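PDB 3CLK: transcription regulator from Lactobacillus plantarum WCFS1, which probably regulates transcription as a dimeric, LacI-type DNA-binding protein whose periplasmic-binding-protein-like part would sense a small effector molecule. Local coordinates for residues B[68-73]-B[246-251]; B[73-78]-B[94-99]; B[107-112]-B[141-146]; B[236-241]-B[268-273]. One frame throughout, in Å; residues are numbered along the deposited sequence.

In the fold
The two lobes of a type I periplasmic-binding-protein fold, and the chain segments that join them, can be read from these four contacts. Interactions 1 and 2 lie in the lobe built on strand 68-72, their centres about 13 Å apart; they share S73 and meet through the packing of L72 on L94. Interaction 3 sits at the helix starts of the other lobe, about 15 Å between centres from interaction 2. Interaction 4 takes in two of the crossing segments: F240 reaches S95 of interaction 2, and Q238 is hydrogen-bonded to S107 of interaction 3; the centres of interactions 3 and 4 are about 13 Å apart. Interactions 2 to 4 probably border the cleft where relatives of this fold bind their effectors.

Interaction 1: residues B[68-73]-B[246-251]; sequences GILLLS and TGVQQI
L70 meets G247, V248 and I251 where helix 240-256 packs against strand 68-72 of the parallel sheet, a plain example of how an alpha/beta core is closed. The strand and helix segments run nearly antiparallel, at 151°, with their axes 8.9 Å apart. From its CB, which points at the helix, the L70 side chain sends CG anti to the carbonyl carbon (chi1 -61°). CG itself comes within 3.7 Å of I251 CD1. Beyond it the tip forks: CD1 goes to V248 CG2, 4.1 Å away, the two side chains crossing at about a right angle, while CD2 settles between I251 CD1 and the backbone, 3.8 Å from G247 O. The methyl I251 CD1 also covers the strand, 3.8 Å from G68 CA, and I251 CG2 lies 4.0 Å from the same G68 CA. At G68 and G247 the lack of a side chain lets I251 and L70 lie close against the backbone. I11 and I30 continue this apolar layer. No hydrogen bond links the segments; the contact is fully buried and rests on shape and dispersion, with no directional bond to set its register.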
# COMPACT_ATOMS: atom_id res chain seq x y z
N GLY B 68 0.56 -3.96 25.40
CA GLY B 68 -0.73 -4.09 24.76
C GLY B 68 -0.62 -4.59 23.33
O GLY B 68 0.42 -4.42 22.69
N ILE B 69 -1.69 -5.20 22.85
CA ILE B 69 -1.72 -5.73 21.49
C ILE B 69 -2.92 -5.20 20.70
O ILE B 69 -4.05 -5.26 21.18
CB ILE B 69 -1.78 -7.27 21.48
CG1 ILE B 69 -0.57 -7.84 22.23
CG2 ILE B 69 -1.80 -7.79 20.05
CD1 ILE B 69 -0.55 -9.35 22.30
N LEU B 70 -2.65 -4.68 19.51
CA LEU B 70 -3.70 -4.17 18.64
C LEU B 70 -3.74 -5.09 17.41
O LEU B 70 -2.71 -5.32 16.77
CB LEU B 70 -3.38 -2.74 18.22
CG LEU B 70 -3.28 -1.72 19.36
CD1 LEU B 70 -2.84 -0.37 18.82
CD2 LEU B 70 -4.63 -1.61 20.05
N LEU B 71 -4.91 -5.61 17.09
CA LEU B 71 -5.02 -6.50 15.94
C LEU B 71 -5.77 -5.82 14.80
O LEU B 71 -6.98 -5.60 14.88
CB LEU B 71 -5.72 -7.82 16.34
CG LEU B 71 -4.99 -8.60 17.43
CD1 LEU B 71 -5.47 -8.13 18.80
CD2 LEU B 71 -5.23 -10.08 17.27
N LEU B 72 -5.02 -5.49 13.75
CA LEU B 72 -5.56 -4.81 12.59
C LEU B 72 -6.29 -5.74 11.64
O LEU B 72 -5.68 -6.38 10.78
CB LEU B 72 -4.44 -4.10 11.82
CG LEU B 72 -3.58 -3.10 12.60
CD1 LEU B 72 -2.86 -2.17 11.62
CD2 LEU B 72 -4.45 -2.28 13.54
N SER B 73 -7.60 -5.82 11.82
CA SER B 73 -8.45 -6.65 10.98
C SER B 73 -7.91 -8.06 10.81
O SER B 73 -7.68 -8.51 9.68
CB SER B 73 -8.61 -5.99 9.61
OG SER B 73 -9.68 -6.58 8.89
N THR B 246 -7.41 5.86 18.74
CA THR B 246 -8.29 5.33 19.78
C THR B 246 -7.77 4.01 20.34
O THR B 246 -7.81 3.77 21.56
CB THR B 246 -9.71 5.13 19.23
OG1 THR B 246 -10.17 6.36 18.65
CG2 THR B 246 -10.67 4.73 20.34
N GLY B 247 -7.28 3.15 19.45
CA GLY B 247 -6.75 1.87 19.89
C GLY B 247 -5.70 2.04 20.97
O GLY B 247 -5.77 1.40 22.01
N VAL B 248 -4.73 2.91 20.73
CA VAL B 248 -3.68 3.14 21.71
C VAL B 248 -4.25 3.75 23.00
O VAL B 248 -3.73 3.50 24.08
CB VAL B 248 -2.59 4.07 21.15
CG1 VAL B 248 -1.58 4.41 22.24
CG2 VAL B 248 -1.89 3.40 19.99
N GLN B 249 -5.32 4.53 22.88
CA GLN B 249 -5.92 5.14 24.06
C GLN B 249 -6.62 4.10 24.94
O GLN B 249 -6.77 4.30 26.14
CB GLN B 249 -6.91 6.24 23.65
CG GLN B 249 -6.25 7.41 22.93
CD GLN B 249 -7.21 8.55 22.63
OE1 GLN B 249 -8.30 8.34 22.10
NE2 GLN B 249 -6.80 9.77 22.96
N GLN B 250 -7.05 2.99 24.34
CA GLN B 250 -7.70 1.94 25.11
C GLN B 250 -6.63 1.20 25.92
O GLN B 250 -6.88 0.79 27.06
CB GLN B 250 -8.44 0.96 24.19
CG GLN B 250 -9.73 1.51 23.61
CD GLN B 250 -10.77 1.83 24.67
OE1 GLN B 250 -11.29 0.94 25.36
NE2 GLN B 250 -11.09 3.11 24.81
N ILE B 251 -5.45 1.04 25.33
CA ILE B 251 -4.34 0.36 26.01
C ILE B 251 -3.87 1.25 27.15
O ILE B 251 -3.73 0.81 28.29
CB ILE B 251 -3.14 0.11 25.07
CG1 ILE B 251 -3.54 -0.86 23.96
CG2 ILE B 251 -1.97 -0.44 25.86
CD1 ILE B 251 -2.41 -1.16 22.96

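Interaction 2: residues B[73-78]-B[94-99]; sequences SIALTD and LSMGFD
L94, the last residue of its strand, offers its carbonyl to the neighbouring loop: S73 N donates to L94 O over 2.7 Å, and although the N-H is bent (140°), the nitrogen sits almost straight out from the C=O. Both segments turn just here, S73 and S95 having backbone angles in the left-handed helical region. S95 takes part through its carbonyl. A water donates to S95 O at 2.8 Å and lies 3.2 Å from S73 OG, tying that hydroxyl to a backbone it does not bond directly. Next comes M96, a selenomethionine, which reaches across to the other loop. Its first part is extended, so that M96 SE lies 3.6 Å from I74 O, and a bend at chi3 (-87°) then lays the terminal methyl against S73, with M96 CE 3.5 Å from S73 OG. The same methyl touches A75 more loosely, M96 CE and A75 CB being 4.3 Å apart. T139 of helix 138-153 also meets M96. Two residues on, F98 brings its ring edge near I74 O, with F98 CZ 4.5 Å from that oxygen; the ring is held further by F93, edge to face, and by a cation-pi contact with R102. Paired loops of this kind, leaving the carboxyl ends of adjacent parallel strands, are characteristic of type I periplasmic-binding folds, where they probably line the effector cleft.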
# COMPACT_ATOMS: atom_id res chain seq x y z
N SER B 73 -7.60 -5.82 11.82
CA SER B 73 -8.45 -6.65 10.98
C SER B 73 -7.91 -8.06 10.81
O SER B 73 -7.68 -8.51 9.68
CB SER B 73 -8.61 -5.99 9.61
OG SER B 73 -9.68 -6.58 8.89
N ILE B 74 -7.70 -8.76 11.92
CA ILE B 74 -7.21 -10.13 11.88
C ILE B 74 -8.31 -11.05 12.41
O ILE B 74 -8.84 -10.83 13.50
CB ILE B 74 -5.93 -10.32 12.75
CG1 ILE B 74 -4.68 -10.16 11.89
CG2 ILE B 74 -5.92 -11.72 13.38
CD1 ILE B 74 -4.41 -8.75 11.45
N ALA B 75 -8.64 -12.08 11.64
CA ALA B 75 -9.66 -13.04 12.04
C ALA B 75 -8.99 -14.24 12.71
O ALA B 75 -8.60 -15.20 12.05
CB ALA B 75 -10.45 -13.50 10.82
N LEU B 76 -8.85 -14.17 14.03
CA LEU B 76 -8.21 -15.25 14.78
C LEU B 76 -9.09 -16.49 14.87
O LEU B 76 -10.31 -16.40 14.90
CB LEU B 76 -7.89 -14.79 16.20
CG LEU B 76 -6.87 -13.66 16.39
CD1 LEU B 76 -6.79 -13.30 17.87
CD2 LEU B 76 -5.51 -14.10 15.87
N THR B 77 -8.46 -17.66 14.90
CA THR B 77 -9.20 -18.90 15.02
C THR B 77 -9.73 -18.98 16.45
O THR B 77 -9.33 -18.19 17.32
CB THR B 77 -8.30 -20.11 14.76
OG1 THR B 77 -7.20 -20.10 15.68
CG2 THR B 77 -7.76 -20.07 13.33
N ASP B 78 -10.64 -19.91 16.71
CA ASP B 78 -11.21 -20.06 18.04
C ASP B 78 -10.14 -20.30 19.10
O ASP B 78 -10.20 -19.73 20.20
CB ASP B 78 -12.22 -21.21 18.07
CG ASP B 78 -13.30 -21.05 17.02
OD1 ASP B 78 -13.01 -21.24 15.83
OD2 ASP B 78 -14.45 -20.72 17.40
N LEU B 94 -8.82 -3.76 15.61
CA LEU B 94 -9.05 -2.54 14.85
C LEU B 94 -9.54 -2.86 13.43
O LEU B 94 -9.08 -3.83 12.80
CB LEU B 94 -7.77 -1.70 14.75
CG LEU B 94 -7.10 -1.24 16.05
CD1 LEU B 94 -5.88 -0.38 15.74
CD2 LEU B 94 -8.09 -0.46 16.89
N SER B 95 -10.47 -2.04 12.94
CA SER B 95 -11.03 -2.16 11.60
C SER B 95 -11.86 -3.43 11.35
O SER B 95 -12.04 -3.84 10.21
CB SER B 95 -9.91 -2.08 10.56
OG SER B 95 -10.39 -1.52 9.36
N MSE B 96 -12.36 -4.03 12.43
CA MSE B 96 -13.17 -5.24 12.32
C MSE B 96 -14.12 -5.36 13.50
O MSE B 96 -13.72 -5.17 14.65
CB MSE B 96 -12.26 -6.47 12.25
CG MSE B 96 -12.99 -7.80 12.09
SE MSE B 96 -11.76 -9.31 12.07
CE MSE B 96 -11.36 -9.33 10.17
N GLY B 97 -15.38 -5.69 13.22
CA GLY B 97 -16.36 -5.85 14.27
C GLY B 97 -16.63 -7.32 14.53
O GLY B 97 -16.21 -8.18 13.76
N PHE B 98 -17.34 -7.61 15.62
CA PHE B 98 -17.65 -8.99 15.99
C PHE B 98 -19.04 -9.11 16.59
O PHE B 98 -19.59 -8.13 17.10
CB PHE B 98 -16.63 -9.49 17.01
CG PHE B 98 -15.23 -9.52 16.49
CD1 PHE B 98 -14.78 -10.57 15.70
CD2 PHE B 98 -14.34 -8.49 16.78
CE1 PHE B 98 -13.48 -10.61 15.22
CE2 PHE B 98 -13.04 -8.51 16.31
CZ PHE B 98 -12.60 -9.57 15.52
N ASP B 99 -19.60 -10.31 16.55
CA ASP B 99 -20.92 -10.55 17.11
C ASP B 99 -20.87 -10.67 18.63
O ASP B 99 -21.83 -10.30 19.31
CB ASP B 99 -21.54 -11.82 16.52
CG ASP B 99 -21.99 -11.63 15.08
OD1 ASP B 99 -22.87 -10.78 14.84
OD2 ASP B 99 -21.46 -12.34 14.19
O HOH W 1 -12.86 -6.14 8.80

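Interaction 3: residues B[107-112]-B[141-146]; sequences SDDEDI and RKRLAG
E110 and G146 bring their CA atoms to 4.3 Å, and the two helices touch backbone to backbone through three CA-H...O contacts: E110 CA to K142 O at 3.1 Å, G146 CA to E110 O at 3.2 Å, and R143 CA to D109 O at 3.3 Å. G146, with no CB, lets E110 O approach its CA. Beside this close seam the side chains pack. D109 and K142 abut through their CB atoms, 3.5 Å apart, and E110 CG lies over G146, 3.5 Å from G146 CA, before the carboxylate goes on to a salt bridge with K149. Both helices belong to the second lobe of the type I periplasmic-binding fold, and they meet near their N-terminal ends, on the side toward the interlobe cleft; D108 caps the first, its OD1 accepting from D111 N. The charged link is made by R143, whose chain, stretched out from CG to NE, runs past D109 and delivers a salt bridge. R143 NE donates to D109 OD1 at 2.7 Å and 162°; D109 OD1 lies nearly in the guanidinium plane, at its edge, whereas the donor comes on the anti side of the carboxylate, tilted 30° out of its plane. NH2 adds a weak second bond of 3.2 Å to that OD1 atom. The two planes are turned 41° apart. A leucine in place of R143 would probably leave D109 OD1 without the two N-H donors that grip it, its carboxylate less firmly held in rotation. I112 runs alongside R143, pointing the same way; I220, and Q238 from a segment that crosses between the lobes, also touch the arginine.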
# COMPACT_ATOMS: atom_id res chain seq x y z
N SER B 107 -15.48 0.67 11.93
CA SER B 107 -16.60 1.39 11.35
C SER B 107 -17.83 0.53 11.50
O SER B 107 -17.74 -0.67 11.77
CB SER B 107 -16.36 1.65 9.85
OG SER B 107 -15.25 2.50 9.63
N ASP B 108 -19.00 1.15 11.31
CA ASP B 108 -20.25 0.42 11.38
C ASP B 108 -20.40 -0.13 9.96
O ASP B 108 -20.84 0.59 9.06
CB ASP B 108 -21.40 1.37 11.70
CG ASP B 108 -22.72 0.65 11.83
OD1 ASP B 108 -22.97 -0.30 11.06
OD2 ASP B 108 -23.51 1.04 12.70
N ASP B 109 -20.01 -1.38 9.76
CA ASP B 109 -20.07 -1.98 8.43
C ASP B 109 -21.44 -1.91 7.79
O ASP B 109 -21.55 -1.63 6.60
CB ASP B 109 -19.58 -3.43 8.47
CG ASP B 109 -18.08 -3.51 8.64
OD1 ASP B 109 -17.35 -3.04 7.74
OD2 ASP B 109 -17.62 -4.04 9.67
N GLU B 110 -22.49 -2.17 8.55
CA GLU B 110 -23.81 -2.10 7.94
C GLU B 110 -24.05 -0.69 7.43
O GLU B 110 -24.55 -0.50 6.32
CB GLU B 110 -24.91 -2.49 8.93
CG GLU B 110 -26.26 -2.62 8.24
CD GLU B 110 -27.40 -2.95 9.18
OE1 GLU B 110 -27.24 -3.86 10.03
OE2 GLU B 110 -28.46 -2.32 9.05
N ASP B 111 -23.70 0.31 8.23
CA ASP B 111 -23.90 1.70 7.82
C ASP B 111 -23.01 2.06 6.63
O ASP B 111 -23.35 2.95 5.85
CB ASP B 111 -23.63 2.66 8.99
CG ASP B 111 -24.17 4.06 8.72
OD1 ASP B 111 -25.35 4.18 8.33
OD2 ASP B 111 -23.42 5.04 8.91
N ILE B 112 -21.88 1.37 6.47
CA ILE B 112 -21.03 1.64 5.32
C ILE B 112 -21.79 1.24 4.07
O ILE B 112 -21.89 2.02 3.12
CB ILE B 112 -19.70 0.84 5.37
CG1 ILE B 112 -18.76 1.46 6.40
CG2 ILE B 112 -19.05 0.81 3.97
CD1 ILE B 112 -17.37 0.83 6.44
N ARG B 141 -20.88 -9.60 5.78
CA ARG B 141 -22.29 -9.81 6.07
C ARG B 141 -22.99 -8.50 6.39
O ARG B 141 -24.06 -8.22 5.87
CB ARG B 141 -22.45 -10.76 7.26
CG ARG B 141 -23.88 -10.94 7.77
CD ARG B 141 -24.77 -11.61 6.74
NE ARG B 141 -25.45 -10.65 5.87
CZ ARG B 141 -25.71 -10.87 4.58
NH1 ARG B 141 -25.34 -12.01 4.01
NH2 ARG B 141 -26.35 -9.95 3.87
N LYS B 142 -22.36 -7.69 7.25
CA LYS B 142 -22.93 -6.42 7.66
C LYS B 142 -23.03 -5.40 6.52
O LYS B 142 -24.06 -4.76 6.34
CB LYS B 142 -22.13 -5.84 8.82
CG LYS B 142 -22.01 -6.78 10.01
CD LYS B 142 -23.38 -7.25 10.48
CE LYS B 142 -24.02 -6.27 11.44
NZ LYS B 142 -23.32 -6.25 12.76
N ARG B 143 -21.95 -5.25 5.76
CA ARG B 143 -21.95 -4.31 4.65
C ARG B 143 -23.05 -4.67 3.65
O ARG B 143 -23.76 -3.79 3.17
CB ARG B 143 -20.58 -4.30 3.96
CG ARG B 143 -19.48 -3.76 4.85
CD ARG B 143 -18.14 -3.64 4.13
NE ARG B 143 -17.12 -3.16 5.06
CZ ARG B 143 -15.87 -2.87 4.73
NH1 ARG B 143 -15.46 -3.00 3.47
NH2 ARG B 143 -15.02 -2.46 5.66
N LEU B 144 -23.20 -5.96 3.37
CA LEU B 144 -24.22 -6.39 2.43
C LEU B 144 -25.61 -6.14 3.00
O LEU B 144 -26.52 -5.77 2.26
CB LEU B 144 -24.06 -7.88 2.09
CG LEU B 144 -24.92 -8.37 0.92
CD1 LEU B 144 -24.39 -7.77 -0.39
CD2 LEU B 144 -24.90 -9.89 0.84
N ALA B 145 -25.78 -6.35 4.30
CA ALA B 145 -27.08 -6.12 4.93
C ALA B 145 -27.45 -4.64 4.79
O ALA B 145 -28.61 -4.30 4.56
CB ALA B 145 -27.05 -6.52 6.41
N GLY B 146 -26.45 -3.77 4.93
CA GLY B 146 -26.67 -2.34 4.80
C GLY B 146 -27.11 -1.99 3.38
O GLY B 146 -27.96 -1.12 3.18

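Interaction 4: residues B[236-241]-B[268-273]; sequences ISQDFF and IPVNPV
Next to the bridge between S237 and N271 the chain leaves its strand, and there the F240 ring carries Q238 CB on one face, 3.7 Å above the ring plane and offset toward the rim, while S95 and I26 of the other lobe also touch the phenylalanine. The bridge itself is an antiparallel hydrogen-bonded pair: S237 N reaches N271 O at 3.0 Å, and N271 N returns to S237 O at 3.1 Å. On the sheet face of I236 and P272 the side chains close in. I236 puts CG2 against V270 CG2 at 3.7 Å, and the turn at chi2 (-56°) folds CD1 back over the proline, 3.6 Å from P272 CB. Cutting I236 back to an alanine would take away CG2 and CD1 and is likely to open a gap beside V270 and P272. S237 turns the other way, its OG touching V273 CG2 at 3.3 Å and bonding to S235. Further along, a water accepts from D239 N at 2.9 Å and donates to P269 O, bridging the two segments. Both are among the interlobe crossings of this fold: two backbone bonds and an apolar patch join them where they pair, and where they part a water and the packing of D239 CB on I268 CG2, 3.8 Å apart, take over.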
# COMPACT_ATOMS: atom_id res chain seq x y z
N ILE B 236 -16.72 6.03 0.40
CA ILE B 236 -17.23 6.11 1.75
C ILE B 236 -15.91 5.85 2.46
O ILE B 236 -15.39 4.73 2.44
CB ILE B 236 -18.24 4.98 2.05
CG1 ILE B 236 -19.50 5.19 1.21
CG2 ILE B 236 -18.59 4.97 3.54
CD1 ILE B 236 -20.17 6.55 1.42
N SER B 237 -15.35 6.91 3.03
CA SER B 237 -14.06 6.82 3.67
C SER B 237 -14.12 6.45 5.14
O SER B 237 -14.96 6.98 5.88
CB SER B 237 -13.31 8.14 3.49
OG SER B 237 -13.28 8.48 2.12
N GLN B 238 -13.25 5.54 5.54
CA GLN B 238 -13.18 5.10 6.93
C GLN B 238 -12.06 5.91 7.56
O GLN B 238 -11.07 6.22 6.90
CB GLN B 238 -12.83 3.61 7.03
CG GLN B 238 -13.81 2.67 6.35
CD GLN B 238 -13.59 1.22 6.76
OE1 GLN B 238 -13.71 0.88 7.93
NE2 GLN B 238 -13.25 0.37 5.80
N ASP B 239 -12.22 6.24 8.84
CA ASP B 239 -11.19 7.01 9.52
C ASP B 239 -10.21 6.05 10.18
O ASP B 239 -10.19 5.94 11.41
CB ASP B 239 -11.82 7.93 10.57
CG ASP B 239 -10.85 8.99 11.06
OD1 ASP B 239 -9.62 8.78 10.94
OD2 ASP B 239 -11.31 10.03 11.57
N PHE B 240 -9.41 5.37 9.36
CA PHE B 240 -8.43 4.41 9.85
C PHE B 240 -7.47 5.04 10.86
O PHE B 240 -7.12 4.43 11.87
CB PHE B 240 -7.61 3.84 8.68
CG PHE B 240 -8.44 3.12 7.64
CD1 PHE B 240 -9.14 1.97 7.98
CD2 PHE B 240 -8.49 3.58 6.33
CE1 PHE B 240 -9.89 1.27 7.01
CE2 PHE B 240 -9.23 2.90 5.36
CZ PHE B 240 -9.93 1.75 5.70
N PHE B 241 -7.04 6.26 10.56
CA PHE B 241 -6.11 6.96 11.44
C PHE B 241 -6.68 7.00 12.86
O PHE B 241 -6.01 6.61 13.82
CB PHE B 241 -5.88 8.39 10.95
CG PHE B 241 -4.74 9.09 11.63
CD1 PHE B 241 -3.44 8.95 11.16
CD2 PHE B 241 -4.97 9.89 12.75
CE1 PHE B 241 -2.38 9.60 11.80
CE2 PHE B 241 -3.92 10.54 13.40
CZ PHE B 241 -2.62 10.39 12.91
N ILE B 268 -16.40 3.98 14.68
CA ILE B 268 -15.85 5.26 14.27
C ILE B 268 -16.66 5.67 13.04
O ILE B 268 -16.76 4.91 12.07
CB ILE B 268 -14.37 5.15 13.87
CG1 ILE B 268 -13.56 4.57 15.04
CG2 ILE B 268 -13.82 6.52 13.48
CD1 ILE B 268 -13.47 5.49 16.25
N PRO B 269 -17.26 6.87 13.06
CA PRO B 269 -18.07 7.34 11.93
C PRO B 269 -17.30 7.35 10.61
O PRO B 269 -16.08 7.52 10.59
CB PRO B 269 -18.48 8.76 12.37
CG PRO B 269 -18.47 8.67 13.87
CD PRO B 269 -17.22 7.88 14.14
N VAL B 270 -18.02 7.14 9.51
CA VAL B 270 -17.42 7.19 8.18
C VAL B 270 -18.05 8.38 7.47
O VAL B 270 -19.11 8.87 7.87
CB VAL B 270 -17.72 5.92 7.33
CG1 VAL B 270 -17.13 4.69 7.99
CG2 VAL B 270 -19.22 5.79 7.11
N ASN B 271 -17.40 8.86 6.41
CA ASN B 271 -17.92 10.01 5.68
C ASN B 271 -17.71 9.89 4.19
O ASN B 271 -16.63 9.53 3.73
CB ASN B 271 -17.24 11.29 6.16
CG ASN B 271 -17.39 11.50 7.64
OD1 ASN B 271 -16.77 10.80 8.45
ND2 ASN B 271 -18.22 12.47 8.02
N PRO B 272 -18.75 10.19 3.40
CA PRO B 272 -18.60 10.10 1.95
C PRO B 272 -17.72 11.24 1.43
O PRO B 272 -17.83 12.38 1.89
CB PRO B 272 -20.04 10.18 1.45
CG PRO B 272 -20.70 11.04 2.48
CD PRO B 272 -20.14 10.48 3.77
N VAL B 273 -16.83 10.91 0.50
CA VAL B 273 -15.94 11.90 -0.10
C VAL B 273 -16.22 11.87 -1.60
O VAL B 273 -15.84 10.92 -2.29
CB VAL B 273 -14.46 11.57 0.14
CG1 VAL B 273 -13.59 12.55 -0.65
CG2 VAL B 273 -14.14 11.65 1.62
O HOH W 2 -14.56 5.24 10.29